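PDB 6RU4: probable adhesion protein, which probably captures ferrous iron, and here binds manganese, as the periplasmic solute-binding component of a metal-transport system. Local coordinates for residues A[91-96]-A[106-111]. Residues are numbered along the deposited sequence; the frame is centred on the assembly and turned at random.
Sequences VPLLAA and KVVNPH. With MN (manganese (II) ion), chain E.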
loop_
_atom_site.group_PDB
_atom_site.type_symbol
_atom_site.label_atom_id
_atom_site.label_comp_id
_atom_site.label_asym_id
_atom_site.label_seq_id
_atom_site.Cartn_x
_atom_site.Cartn_y
_atom_site.Cartn_z
ATOM N N VAL A 91 -1.147 12.202 -7.024
ATOM C CA VAL A 91 -1.368 10.829 -7.485
ATOM C C VAL A 91 -2.808 10.701 -8.040
ATOM O O VAL A 91 -3.760 11.005 -7.307
ATOM C CB VAL A 91 -1.063 9.754 -6.382
ATOM C CG1 VAL A 91 -1.407 8.342 -6.853
ATOM C CG2 VAL A 91 0.384 9.806 -5.925
ATOM N N PRO A 92 -2.998 10.250 -9.311
ATOM C CA PRO A 92 -4.371 10.008 -9.799
ATOM C C PRO A 92 -4.924 8.755 -9.091
ATOM O O PRO A 92 -4.310 7.681 -9.123
ATOM C CB PRO A 92 -4.194 9.787 -11.316
ATOM C CG PRO A 92 -2.723 9.950 -11.600
ATOM C CD PRO A 92 -1.992 9.820 -10.307
ATOM N N LEU A 93 -6.044 8.918 -8.388
ATOM C CA LEU A 93 -6.630 7.848 -7.592
ATOM C C LEU A 93 -7.637 6.996 -8.342
ATOM O O LEU A 93 -8.353 7.503 -9.205
ATOM C CB LEU A 93 -7.256 8.435 -6.305
ATOM C CG LEU A 93 -6.400 9.417 -5.490
ATOM C CD1 LEU A 93 -7.240 10.220 -4.546
ATOM C CD2 LEU A 93 -5.316 8.701 -4.729
ATOM N N LEU A 94 -7.674 5.688 -8.028
ATOM C CA LEU A 94 -8.641 4.741 -8.583
ATOM C C LEU A 94 -9.834 4.771 -7.631
ATOM O O LEU A 94 -9.646 5.057 -6.446
ATOM C CB LEU A 94 -8.060 3.304 -8.671
ATOM C CG LEU A 94 -6.943 3.034 -9.702
ATOM C CD1 LEU A 94 -6.394 1.618 -9.587
ATOM C CD2 LEU A 94 -7.413 3.284 -11.127
ATOM N N ALA A 95 -11.054 4.542 -8.131
ATOM C CA ALA A 95 -12.245 4.576 -7.285
ATOM C C ALA A 95 -12.764 3.170 -6.936
ATOM O O ALA A 95 -13.977 2.941 -6.975
ATOM C CB ALA A 95 -13.332 5.419 -7.940
ATOM N N ALA A 96 -11.849 2.244 -6.543
ATOM C CA ALA A 96 -12.178 0.846 -6.211
ATOM C C ALA A 96 -13.135 0.686 -5.001
ATOM O O ALA A 96 -12.720 0.892 -3.855
ATOM C CB ALA A 96 -10.900 0.015 -6.025
ATOM N N LYS A 106 -19.395 4.734 -3.358
ATOM C CA LYS A 106 -18.148 4.628 -4.136
ATOM C C LYS A 106 -17.113 5.629 -3.604
ATOM O O LYS A 106 -17.331 6.849 -3.624
ATOM C CB LYS A 106 -18.363 4.744 -5.667
ATOM C CG LYS A 106 -17.157 4.260 -6.499
ATOM C CD LYS A 106 -17.550 3.670 -7.869
ATOM C CE LYS A 106 -17.854 2.186 -7.838
ATOM N NZ LYS A 106 -17.195 1.458 -8.958
ATOM N N VAL A 107 -16.005 5.078 -3.092
ATOM C CA VAL A 107 -14.888 5.802 -2.484
ATOM C C VAL A 107 -13.594 5.607 -3.282
ATOM O O VAL A 107 -13.609 4.999 -4.350
ATOM C CB VAL A 107 -14.688 5.376 -0.999
ATOM C CG1 VAL A 107 -15.917 5.695 -0.151
ATOM C CG2 VAL A 107 -14.303 3.906 -0.890
ATOM N N VAL A 108 -12.472 6.077 -2.716
ATOM C CA VAL A 108 -11.152 5.951 -3.315
ATOM C C VAL A 108 -10.340 4.795 -2.701
ATOM O O VAL A 108 -10.395 4.569 -1.486
ATOM C CB VAL A 108 -10.419 7.322 -3.261
ATOM C CG1 VAL A 108 -8.903 7.175 -3.106
ATOM C CG2 VAL A 108 -10.766 8.157 -4.490
ATOM N N ASN A 109 -9.580 4.081 -3.564
ATOM C CA ASN A 109 -8.651 3.029 -3.183
ATOM C C ASN A 109 -7.406 3.732 -2.586
ATOM O O ASN A 109 -6.725 4.466 -3.312
ATOM C CB ASN A 109 -8.256 2.175 -4.398
ATOM C CG ASN A 109 -7.524 0.895 -4.019
ATOM O OD1 ASN A 109 -6.913 0.797 -2.964
ATOM N ND2 ASN A 109 -7.561 -0.121 -4.862
ATOM N N PRO A 110 -7.089 3.545 -1.278
ATOM C CA PRO A 110 -5.945 4.265 -0.694
ATOM C C PRO A 110 -4.573 3.629 -0.875
ATOM O O PRO A 110 -3.588 4.190 -0.408
ATOM C CB PRO A 110 -6.315 4.354 0.795
ATOM C CG PRO A 110 -7.634 3.588 0.957
ATOM C CD PRO A 110 -7.791 2.754 -0.246
ATOM N N HIS A 111 -4.490 2.487 -1.550
ATOM C CA HIS A 111 -3.264 1.698 -1.728
ATOM C C HIS A 111 -2.396 2.118 -2.872
ATOM O O HIS A 111 -1.859 1.266 -3.589
ATOM C CB HIS A 111 -3.613 0.211 -1.853
ATOM C CG HIS A 111 -4.449 -0.280 -0.715
ATOM N ND1 HIS A 111 -5.812 -0.054 -0.674
ATOM C CD2 HIS A 111 -4.074 -0.927 0.404
ATOM C CE1 HIS A 111 -6.232 -0.626 0.427
ATOM N NE2 HIS A 111 -5.218 -1.189 1.102
HETATM MN MN MN E . -5.331 -2.100 3.168
#
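N109 reaches L94 through its backbone: its N donates to L94 O at 3.0 Å, nearly straight at hydrogen (169°), with the donor tilted out of the carbonyl plane. The same oxygen takes a CA-H...O contact from V108 CA, so two consecutive residues of 106-111 converge on one carbonyl.

L93 and V108 form the apolar pair, their side chains crossing at about a right angle; L93 CB and L93 CD1 each lie 3.8 Å from V108 CG1. Two further van der Waals contacts involve polar atoms. A96 CB sits 3.5 Å from N109 ND2 and also against N109 CB. K106, its chain bent at chi2, chi3 and chi4, runs alongside A95 O, with K106 CG nearest at 3.5 Å.

The polar end of N109 serves the metal site. With CG anti to the backbone N (chi1 -168°), OD1 accepts twice from H111: from backbone N at 3.3 Å, closing an Asx turn, and from ND1 at 2.7 Å, in the imidazole plane. With ND1 engaged as donor, the ring is held by this bond and by the metal, H111 NE2 binding manganese at 2.3 Å. N109 is thus a second-shell residue; H41, H66, H177, H199 and H250 complete the six-histidine site.

Both segments belong to the long loop between strand 84-86, at the edge of one four-stranded parallel sheet, and helix 117-133. Y182 of helix 181-184 hydrogen-bonds through its hydroxyl with L94 N and N109 O, while V91 packs on helix 117-133.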